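Local structure of polyketide biosynthesis 3-hydroxy-3-methylglutaryl-ACP synthase PksG (Bacillus subtilis, 4YXT) at residues Pro51-Val56 against Arg414-Ile419; Arg73-Ile78 against Val125-Ser130; Gln226-Tyr231 against Pro236-Gln241. The protein catalyses the aldol condensation of an acetyl group carried by the acyl carrier protein AcpK with a beta-ketothioester polyketide intermediate on PksL, in bacillaene biosynthesis. The protein carries 1 engineered substitution. All coordinates share one frame; numbering follows the deposited sequence.

Contact 1. Residues Pro51-Val56 against Arg414-Ile419; sequences PVTFGV and RKYRWI
Y416 turns its CG to the side opposite its own carbonyl carbon (chi1 -56°), which lays the phenol against V52 and T53 on the helix. V52 holds CG1 anti to its backbone N, and that methyl sits over one face of the Y416 ring. It makes a CH-pi contact, 4.2 Å from V52 CG1 to the Y416 centroid and 20° off the ring normal. The other branch reaches past the end of the ring, with V52 CG2 3.4 Å from Y416 OH. T53 comes in at the ring edge instead, near its plane, and T53 CG2 lies 3.5 Å from Y416 CD1. One turn further along the helix, V56 CG1 meets W418 CH2 at 3.7 Å.

The polar work is done just before the helix. D50 OD2 takes a hydrogen bond with Y416 OH and a salt bridge from R414 NH1, while D50 OD1 accepts from T53 N in the first turn. D50 therefore ties strand and helix together beside the apolar contact, and Y98 stacks edge-to-face with Y416.

The two segment axes approach to 10.4 Å at 37°. This is helix-on-sheet packing: helix 51-64, from the N-terminal family region of HMG-CoA synthases, starts against strand 413-419, from the C-terminal one, an outer strand of a three-stranded antiparallel sheet.

Contact 2. Residues Arg73-Ile78 against Val125-Ser130; sequences RIELLI and VNFILS
L76 from the strand and F127 from the helix run alongside one another, pointing opposite ways. L76 CD2 does the touching on the strand side. It lies 3.9 Å from F127 CB and 4.1 Å from F127 CD2, so it meets the root of the phenylalanine and the start of its ring.

With CG anti to the backbone N in both (chi1 179° for L76 and 169° for F127), each is directed at the other segment. The F127 ring runs on past L76 towards E75. There the carboxylate stands at the ring edge, near its plane, with E75 OE1 4.2 Å from F127 CZ. This is a loose approach, at most weakly favourable, to the C-H rim of the ring.

The backbone of F127 is also engaged. S130 OG donates to F127 O at 2.7 Å, tilted 24° from the carbonyl plane, and S130 OG also bonds with T132 OG1.

Strand 74-80 lies between strands 106-111 and 137-145 in the parallel part of the large mixed sheet. Helix 116-130 connects those two neighbours, so this is a beta-alpha-beta crossover that packs on the strand it skips.

E75 OE1 has stronger partners than the ring: S133 OG in the same chain, and R234 NH2 and Y193 OH of the second subunit. F127 also packs on N126 of that subunit. The chemistry is therefore divided. L76 and F127 give a purely apolar join of helix to sheet, while the buried E75 carboxylate is held by polar groups of both subunits. The nearby arginine would be expected to favour its charged form.

Contact 3. Residues Gln226-Tyr231 against Pro236-Gln241; sequences QTFLEY and PGANYQ
N239 OD1 takes two backbone N-H groups, while the peptide of the same residue lies against the F228 ring, with N239 C 4.1 Å from F228 CZ. One donor is D242 N. The other is Q241 N, at 3.1 Å from N239 OD1 and with a bent N-H angle of 132°, a weak bond in the pattern of an Asx turn. These bonds hold the loop in a bend just where Y240 is presented to the helix.

F228 carries the contact from the helix. Its CG is anti to the backbone N (chi1 -172°), which points the ring at the returning loop. Y240 meets it edge-to-face. Y240 CD1 stands 3.6 Å above the F228 plane, over the ring centre, and the two planes are turned 78° apart. The centroids of the F228 and Y240 rings are 5.0 Å apart. The far end of F228 reaches the loop backbone, with F228 CZ 3.6 Å from Y240 N.

Y231, one turn later, takes a smaller part. The methyl of A238 touches its ring at the edge, in plane, with A238 CB 3.7 Å from Y231 CE1.

The tyrosine hydroxyls bond elsewhere: Y231 OH with S336 OG, and Y240 OH with Y249 OH. F334 stacks edge-to-face on both F228 and Y231, and M264 of helix 254-267 touches F228 and Y240.

The chain leaves helix 213-234, turns back, and lays its loop along the last turns of that helix before entering strand 246-249. A238 O bonds with Q232 NE2 of the same helix, and Y240 O with R283 NH1. Polar bonds thus flank the contact, while the join between the two segments is ring, methyl and peptide packing.

Overall arrangement
Contacts 1 and 2 are neighbours, with centres 24 Å apart and nearest atoms about 8 Å apart. Helix 91-99 bridges them: its I95 touches V52 and V56 of contact 1 and L77 of contact 2. Contact 3 lies across the molecule from contact 1. Its centre is 41 Å from that of contact 1, on the opposite side of the chain's centre, and 27 Å from that of contact 2. Contacts 1 and 2 lie away from the active-site residues assigned by similarity, although helix 116-130 of contact 2 begins just after C114. Contact 3 comes closer: the side chains of Y240 and H250 are about 11 Å apart.

Contact 1. Residues Pro51-Val56 against Arg414-Ile419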
loop_
_atom_site.group_PDB
_atom_site.type_symbol
_atom_site.label_atom_id
_atom_site.label_comp_id
_atom_site.label_asym_id
_atom_site.label_seq_id
_atom_site.Cartn_x
_atom_site.Cartn_y
_atom_site.Cartn_z
ATOM N N PRO A 51 14.720 2.301 -6.217
ATOM C CA PRO A 51 13.492 1.644 -6.752
ATOM C C PRO A 51 12.711 2.358 -7.837
ATOM O O PRO A 51 11.912 1.713 -8.541
ATOM C CB PRO A 51 12.628 1.497 -5.510
ATOM C CG PRO A 51 13.635 1.432 -4.400
ATOM C CD PRO A 51 14.737 2.358 -4.753
ATOM N N VAL A 52 12.813 3.670 -7.908
ATOM C CA VAL A 52 12.230 4.423 -9.037
ATOM C C VAL A 52 12.939 4.070 -10.358
ATOM O O VAL A 52 12.313 3.686 -11.346
ATOM C CB VAL A 52 12.343 5.939 -8.805
ATOM C CG1 VAL A 52 11.752 6.674 -9.995
ATOM C CG2 VAL A 52 11.646 6.305 -7.476
ATOM N N THR A 53 14.260 4.125 -10.342
ATOM C CA THR A 53 15.007 3.810 -11.537
ATOM C C THR A 53 14.691 2.404 -11.954
ATOM O O THR A 53 14.459 2.158 -13.141
ATOM C CB THR A 53 16.535 4.001 -11.369
ATOM O OG1 THR A 53 17.066 3.030 -10.460
ATOM C CG2 THR A 53 16.847 5.425 -10.850
ATOM N N PHE A 54 14.655 1.496 -10.970
ATOM C CA PHE A 54 14.447 0.077 -11.259
ATOM C C PHE A 54 13.063 -0.100 -11.829
ATOM O O PHE A 54 12.943 -0.821 -12.799
ATOM C CB PHE A 54 14.611 -0.831 -10.027
ATOM C CG PHE A 54 15.954 -1.468 -9.911
ATOM C CD1 PHE A 54 17.055 -0.721 -9.609
ATOM C CD2 PHE A 54 16.106 -2.842 -10.099
ATOM C CE1 PHE A 54 18.319 -1.316 -9.505
ATOM C CE2 PHE A 54 17.349 -3.457 -10.000
ATOM C CZ PHE A 54 18.463 -2.689 -9.706
ATOM N N GLY A 55 12.050 0.583 -11.249
ATOM C CA GLY A 55 10.663 0.505 -11.741
ATOM C C GLY A 55 10.437 1.148 -13.129
ATOM O O GLY A 55 9.725 0.589 -13.987
ATOM N N VAL A 56 10.998 2.331 -13.338
ATOM C CA VAL A 56 10.902 3.034 -14.653
ATOM C C VAL A 56 11.537 2.218 -15.717
ATOM O O VAL A 56 10.911 1.926 -16.740
ATOM C CB VAL A 56 11.483 4.429 -14.581
ATOM C CG1 VAL A 56 11.648 5.109 -15.950
ATOM C CG2 VAL A 56 10.575 5.274 -13.680
ATOM N N ARG A 414 14.337 13.975 -5.116
ATOM C CA ARG A 414 15.158 13.170 -6.013
ATOM C C ARG A 414 15.051 13.560 -7.474
ATOM O O ARG A 414 13.957 13.621 -8.034
ATOM C CB ARG A 414 14.812 11.688 -5.907
ATOM C CG ARG A 414 14.870 11.198 -4.509
ATOM C CD ARG A 414 14.891 9.711 -4.427
ATOM N NE ARG A 414 15.228 9.321 -3.083
ATOM C CZ ARG A 414 15.876 8.212 -2.778
ATOM N NH1 ARG A 414 16.286 7.397 -3.728
ATOM N NH2 ARG A 414 16.146 7.936 -1.515
ATOM N N LYS A 415 16.198 13.740 -8.122
ATOM C CA LYS A 415 16.157 14.097 -9.523
ATOM C C LYS A 415 16.867 13.075 -10.363
ATOM O O LYS A 415 17.962 12.657 -10.035
ATOM C CB LYS A 415 16.699 15.505 -9.692
ATOM C CG LYS A 415 15.862 16.522 -8.885
ATOM C CD LYS A 415 16.591 17.831 -8.686
ATOM C CE LYS A 415 17.015 18.432 -10.029
ATOM N NZ LYS A 415 18.363 19.028 -9.857
ATOM N N TYR A 416 16.189 12.635 -11.424
ATOM C CA TYR A 416 16.660 11.567 -12.262
ATOM C C TYR A 416 17.032 12.099 -13.642
ATOM O O TYR A 416 16.722 13.196 -13.986
ATOM C CB TYR A 416 15.629 10.425 -12.344
ATOM C CG TYR A 416 15.254 9.887 -10.974
ATOM C CD1 TYR A 416 15.836 8.755 -10.474
ATOM C CD2 TYR A 416 14.301 10.550 -10.177
ATOM C CE1 TYR A 416 15.502 8.280 -9.201
ATOM C CE2 TYR A 416 13.953 10.084 -8.921
ATOM C CZ TYR A 416 14.549 8.951 -8.437
ATOM O OH TYR A 416 14.213 8.506 -7.202
ATOM N N ARG A 417 17.729 11.287 -14.407
ATOM C CA ARG A 417 18.227 11.683 -15.720
ATOM C C ARG A 417 18.256 10.464 -16.631
ATOM O O ARG A 417 18.559 9.345 -16.180
ATOM C CB ARG A 417 19.641 12.223 -15.550
ATOM C CG ARG A 417 20.297 12.772 -16.804
ATOM C CD ARG A 417 21.788 12.945 -16.544
ATOM N NE ARG A 417 22.479 13.533 -17.693
ATOM C CZ ARG A 417 23.685 14.093 -17.645
ATOM N NH1 ARG A 417 24.347 14.155 -16.497
ATOM N NH2 ARG A 417 24.229 14.606 -18.744
ATOM N N TRP A 418 17.970 10.699 -17.903
ATOM C CA TRP A 418 18.059 9.693 -18.934
ATOM C C TRP A 418 19.500 9.568 -19.443
ATOM O O TRP A 418 20.181 10.550 -19.615
ATOM C CB TRP A 418 17.150 10.065 -20.084
ATOM C CG TRP A 418 15.757 10.054 -19.691
ATOM C CD1 TRP A 418 14.959 11.136 -19.483
ATOM C CD2 TRP A 418 14.957 8.897 -19.404
ATOM N NE1 TRP A 418 13.691 10.719 -19.119
ATOM C CE2 TRP A 418 13.674 9.352 -19.057
ATOM C CE3 TRP A 418 15.202 7.519 -19.427
ATOM C CZ2 TRP A 418 12.630 8.470 -18.733
ATOM C CZ3 TRP A 418 14.193 6.661 -19.082
ATOM C CH2 TRP A 418 12.909 7.131 -18.746
ATOM N N ILE A 419 19.969 8.350 -19.653
ATOM C CA ILE A 419 21.319 8.126 -20.152
ATOM C C ILE A 419 21.303 6.982 -21.149
ATOM O O ILE A 419 20.488 6.048 -21.016
ATOM C CB ILE A 419 22.290 7.837 -18.997
ATOM C CG1 ILE A 419 22.417 9.095 -18.136
ATOM C CG2 ILE A 419 23.653 7.376 -19.527
ATOM C CD1 ILE A 419 23.325 8.992 -16.939
#

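Contact 2. Residues Arg73-Ile78 against Val125-Ser130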
loop_
_atom_site.group_PDB
_atom_site.type_symbol
_atom_site.label_atom_id
_atom_site.label_comp_id
_atom_site.label_asym_id
_atom_site.label_seq_id
_atom_site.Cartn_x
_atom_site.Cartn_y
_atom_site.Cartn_z
ATOM N N ARG A 73 -4.863 5.668 -21.242
ATOM C CA ARG A 73 -5.823 4.883 -20.462
ATOM C C ARG A 73 -5.248 4.246 -19.162
ATOM O O ARG A 73 -6.029 3.649 -18.387
ATOM C CB ARG A 73 -6.513 3.829 -21.345
ATOM C CG ARG A 73 -7.483 4.409 -22.354
ATOM C CD ARG A 73 -8.035 3.301 -23.230
ATOM N NE ARG A 73 -9.433 3.545 -23.613
ATOM C CZ ARG A 73 -9.827 4.198 -24.710
ATOM N NH1 ARG A 73 -8.936 4.693 -25.574
ATOM N NH2 ARG A 73 -11.127 4.358 -24.948
ATOM N N ILE A 74 -3.931 4.332 -18.919
ATOM C CA ILE A 74 -3.413 3.885 -17.628
ATOM C C ILE A 74 -4.026 4.832 -16.595
ATOM O O ILE A 74 -3.648 6.006 -16.551
ATOM C CB ILE A 74 -1.886 4.029 -17.352
ATOM C CG1 ILE A 74 -0.959 3.521 -18.452
ATOM C CG2 ILE A 74 -1.554 3.302 -16.043
ATOM C CD1 ILE A 74 -1.235 2.161 -18.967
ATOM N N GLU A 75 -4.932 4.341 -15.772
ATOM C CA GLU A 75 -5.494 5.157 -14.700
ATOM C C GLU A 75 -5.251 4.711 -13.238
ATOM O O GLU A 75 -5.783 5.313 -12.341
ATOM C CB GLU A 75 -6.954 5.217 -14.931
ATOM C CG GLU A 75 -7.253 6.190 -16.017
ATOM C CD GLU A 75 -8.665 6.073 -16.438
ATOM O OE1 GLU A 75 -9.534 5.817 -15.561
ATOM O OE2 GLU A 75 -8.870 6.193 -17.639
ATOM N N LEU A 76 -4.479 3.645 -13.035
ATOM C CA LEU A 76 -4.060 3.170 -11.728
ATOM C C LEU A 76 -2.596 2.856 -11.815
ATOM O O LEU A 76 -2.209 2.050 -12.628
ATOM C CB LEU A 76 -4.867 1.917 -11.363
ATOM C CG LEU A 76 -4.620 1.188 -10.049
ATOM C CD1 LEU A 76 -4.830 2.083 -8.848
ATOM C CD2 LEU A 76 -5.582 0.014 -9.947
ATOM N N LEU A 77 -1.766 3.521 -11.026
ATOM C CA LEU A 77 -0.397 3.151 -10.923
ATOM C C LEU A 77 -0.131 2.701 -9.475
ATOM O O LEU A 77 -0.354 3.470 -8.544
ATOM C CB LEU A 77 0.511 4.341 -11.313
ATOM C CG LEU A 77 1.997 4.091 -10.973
ATOM C CD1 LEU A 77 2.596 2.901 -11.667
ATOM C CD2 LEU A 77 2.860 5.290 -11.247
ATOM N N ILE A 78 0.337 1.480 -9.282
ATOM C CA ILE A 78 0.534 0.936 -7.934
ATOM C C ILE A 78 1.948 0.448 -7.890
ATOM O O ILE A 78 2.314 -0.396 -8.699
ATOM C CB ILE A 78 -0.397 -0.261 -7.613
ATOM C CG1 ILE A 78 -1.881 0.169 -7.604
ATOM C CG2 ILE A 78 -0.045 -0.934 -6.276
ATOM C CD1 ILE A 78 -2.839 -1.003 -7.406
ATOM N N VAL A 125 -6.649 -6.032 -10.918
ATOM C CA VAL A 125 -7.645 -6.891 -11.533
ATOM C C VAL A 125 -9.071 -6.495 -11.149
ATOM O O VAL A 125 -9.965 -6.419 -12.013
ATOM C CB VAL A 125 -7.405 -8.383 -11.226
ATOM C CG1 VAL A 125 -8.576 -9.215 -11.741
ATOM C CG2 VAL A 125 -6.117 -8.875 -11.873
ATOM N N ASN A 126 -9.308 -6.250 -9.865
ATOM C CA ASN A 126 -10.632 -5.780 -9.416
ATOM C C ASN A 126 -11.009 -4.389 -9.937
ATOM O O ASN A 126 -12.166 -4.105 -10.126
ATOM C CB ASN A 126 -10.790 -5.860 -7.913
ATOM C CG ASN A 126 -10.597 -7.276 -7.385
ATOM O OD1 ASN A 126 -10.699 -8.246 -8.131
ATOM N ND2 ASN A 126 -10.281 -7.398 -6.087
ATOM N N PHE A 127 -10.043 -3.528 -10.169
ATOM C CA PHE A 127 -10.350 -2.260 -10.812
ATOM C C PHE A 127 -10.921 -2.598 -12.214
ATOM O O PHE A 127 -11.977 -2.089 -12.568
ATOM C CB PHE A 127 -9.124 -1.325 -10.826
ATOM C CG PHE A 127 -9.267 -0.087 -11.699
ATOM C CD1 PHE A 127 -10.227 0.890 -11.435
ATOM C CD2 PHE A 127 -8.465 0.092 -12.814
ATOM C CE1 PHE A 127 -10.338 2.038 -12.236
ATOM C CE2 PHE A 127 -8.585 1.234 -13.626
ATOM C CZ PHE A 127 -9.523 2.207 -13.323
ATOM N N ILE A 128 -10.269 -3.493 -12.961
ATOM C CA ILE A 128 -10.689 -3.765 -14.337
ATOM C C ILE A 128 -12.051 -4.415 -14.298
ATOM O O ILE A 128 -12.933 -3.974 -14.984
ATOM C CB ILE A 128 -9.722 -4.712 -15.105
ATOM C CG1 ILE A 128 -8.296 -4.099 -15.292
ATOM C CG2 ILE A 128 -10.372 -5.206 -16.390
ATOM C CD1 ILE A 128 -8.089 -2.651 -15.703
ATOM N N LEU A 129 -12.218 -5.451 -13.466
ATOM C CA LEU A 129 -13.486 -6.137 -13.335
ATOM C C LEU A 129 -14.612 -5.246 -12.826
ATOM O O LEU A 129 -15.766 -5.487 -13.149
ATOM C CB LEU A 129 -13.382 -7.336 -12.388
ATOM C CG LEU A 129 -12.527 -8.463 -12.913
ATOM C CD1 LEU A 129 -12.435 -9.520 -11.838
ATOM C CD2 LEU A 129 -13.101 -9.009 -14.223
ATOM N N SER A 130 -14.301 -4.228 -12.043
ATOM C CA SER A 130 -15.349 -3.361 -11.497
ATOM C C SER A 130 -16.041 -2.501 -12.567
ATOM O O SER A 130 -17.126 -2.005 -12.347
ATOM C CB SER A 130 -14.787 -2.420 -10.458
ATOM O OG SER A 130 -14.089 -1.386 -11.114
#

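Contact 3. Residues Gln226-Tyr231 against Pro236-Gln241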
loop_
_atom_site.group_PDB
_atom_site.type_symbol
_atom_site.label_atom_id
_atom_site.label_comp_id
_atom_site.label_asym_id
_atom_site.label_seq_id
_atom_site.Cartn_x
_atom_site.Cartn_y
_atom_site.Cartn_z
ATOM N N GLN A 226 -2.083 -24.281 2.626
ATOM C CA GLN A 226 -3.397 -23.706 2.954
ATOM C C GLN A 226 -3.962 -22.921 1.809
ATOM O O GLN A 226 -5.160 -22.983 1.528
ATOM C CB GLN A 226 -3.350 -22.836 4.203
ATOM C CG GLN A 226 -3.070 -23.645 5.459
ATOM C CD GLN A 226 -4.162 -24.655 5.793
ATOM O OE1 GLN A 226 -3.893 -25.726 6.345
ATOM N NE2 GLN A 226 -5.395 -24.315 5.461
ATOM N N THR A 227 -3.112 -22.197 1.110
ATOM C CA THR A 227 -3.631 -21.413 -0.016
ATOM C C THR A 227 -4.295 -22.317 -1.043
ATOM O O THR A 227 -5.373 -22.013 -1.583
ATOM C CB THR A 227 -2.535 -20.515 -0.658
ATOM O OG1 THR A 227 -1.397 -21.283 -1.038
ATOM C CG2 THR A 227 -2.116 -19.422 0.278
ATOM N N PHE A 228 -3.687 -23.469 -1.313
ATOM C CA PHE A 228 -4.272 -24.379 -2.301
ATOM C C PHE A 228 -5.579 -24.978 -1.819
ATOM O O PHE A 228 -6.523 -25.117 -2.586
ATOM C CB PHE A 228 -3.311 -25.501 -2.767
ATOM C CG PHE A 228 -3.882 -26.297 -3.914
ATOM C CD1 PHE A 228 -4.050 -25.707 -5.135
ATOM C CD2 PHE A 228 -4.368 -27.592 -3.729
ATOM C CE1 PHE A 228 -4.667 -26.383 -6.188
ATOM C CE2 PHE A 228 -4.965 -28.278 -4.792
ATOM C CZ PHE A 228 -5.092 -27.673 -6.024
ATOM N N LEU A 229 -5.595 -25.403 -0.563
ATOM C CA LEU A 229 -6.814 -25.832 0.129
ATOM C C LEU A 229 -7.922 -24.773 -0.027
ATOM O O LEU A 229 -9.104 -25.086 -0.421
ATOM C CB LEU A 229 -6.520 -26.007 1.627
ATOM C CG LEU A 229 -7.015 -27.203 2.432
ATOM C CD1 LEU A 229 -5.816 -28.130 2.639
ATOM C CD2 LEU A 229 -7.646 -26.823 3.786
ATOM N N GLU A 230 -7.572 -23.504 0.226
ATOM C CA GLU A 230 -8.610 -22.451 0.081
ATOM C C GLU A 230 -9.117 -22.335 -1.387
ATOM O O GLU A 230 -10.334 -22.294 -1.663
ATOM C CB GLU A 230 -8.127 -21.116 0.627
ATOM C CG GLU A 230 -7.700 -21.152 2.098
ATOM C CD GLU A 230 -8.879 -21.013 3.097
ATOM O OE1 GLU A 230 -10.080 -21.107 2.675
ATOM O OE2 GLU A 230 -8.592 -20.810 4.314
ATOM N N TYR A 231 -8.181 -22.324 -2.330
ATOM C CA TYR A 231 -8.518 -22.301 -3.762
ATOM C C TYR A 231 -9.451 -23.428 -4.161
ATOM O O TYR A 231 -10.417 -23.217 -4.867
ATOM C CB TYR A 231 -7.234 -22.415 -4.544
ATOM C CG TYR A 231 -7.353 -22.391 -6.044
ATOM C CD1 TYR A 231 -7.573 -23.568 -6.738
ATOM C CD2 TYR A 231 -7.140 -21.219 -6.781
ATOM C CE1 TYR A 231 -7.638 -23.596 -8.110
ATOM C CE2 TYR A 231 -7.205 -21.239 -8.159
ATOM C CZ TYR A 231 -7.456 -22.435 -8.815
ATOM O OH TYR A 231 -7.493 -22.553 -10.172
ATOM N N PRO A 236 -14.203 -26.138 -7.359
ATOM C CA PRO A 236 -14.423 -27.554 -7.172
ATOM C C PRO A 236 -13.832 -28.263 -8.350
ATOM O O PRO A 236 -13.914 -27.758 -9.477
ATOM C CB PRO A 236 -15.951 -27.678 -7.162
ATOM C CG PRO A 236 -16.432 -26.507 -7.976
ATOM C CD PRO A 236 -15.452 -25.408 -7.650
ATOM N N GLY A 237 -13.172 -29.378 -8.072
ATOM C CA GLY A 237 -12.493 -30.154 -9.080
ATOM C C GLY A 237 -11.026 -29.795 -9.170
ATOM O O GLY A 237 -10.295 -30.433 -9.926
ATOM N N ALA A 238 -10.565 -28.800 -8.396
ATOM C CA ALA A 238 -9.202 -28.306 -8.609
ATOM C C ALA A 238 -8.214 -29.381 -8.233
ATOM O O ALA A 238 -8.264 -29.912 -7.131
ATOM C CB ALA A 238 -8.957 -27.028 -7.828
ATOM N N ASN A 239 -7.318 -29.711 -9.161
ATOM C CA ASN A 239 -6.376 -30.800 -8.980
ATOM C C ASN A 239 -4.966 -30.278 -9.214
ATOM O O ASN A 239 -4.663 -29.726 -10.273
ATOM C CB ASN A 239 -6.699 -31.965 -9.957
ATOM C CG ASN A 239 -5.878 -33.194 -9.682
ATOM O OD1 ASN A 239 -4.710 -33.280 -10.048
ATOM N ND2 ASN A 239 -6.468 -34.137 -8.989
ATOM N N TYR A 240 -4.128 -30.396 -8.195
ATOM C CA TYR A 240 -2.826 -29.775 -8.226
ATOM C C TYR A 240 -1.945 -30.301 -9.397
ATOM O O TYR A 240 -1.084 -29.595 -9.893
ATOM C CB TYR A 240 -2.132 -30.031 -6.911
ATOM C CG TYR A 240 -0.983 -29.118 -6.612
ATOM C CD1 TYR A 240 -1.195 -27.789 -6.227
ATOM C CD2 TYR A 240 0.307 -29.560 -6.674
ATOM C CE1 TYR A 240 -0.126 -26.940 -5.903
ATOM C CE2 TYR A 240 1.377 -28.714 -6.364
ATOM C CZ TYR A 240 1.163 -27.409 -5.994
ATOM O OH TYR A 240 2.282 -26.605 -5.694
ATOM N N GLN A 241 -2.175 -31.539 -9.824
ATOM C CA GLN A 241 -1.483 -32.079 -10.997
ATOM C C GLN A 241 -2.160 -31.720 -12.296
ATOM O O GLN A 241 -1.498 -31.257 -13.208
ATOM C CB GLN A 241 -1.360 -33.611 -10.943
ATOM C CG GLN A 241 -0.347 -34.174 -9.954
ATOM C CD GLN A 241 -0.058 -35.640 -10.240
ATOM O OE1 GLN A 241 -0.547 -36.546 -9.544
ATOM N NE2 GLN A 241 0.705 -35.884 -11.303
#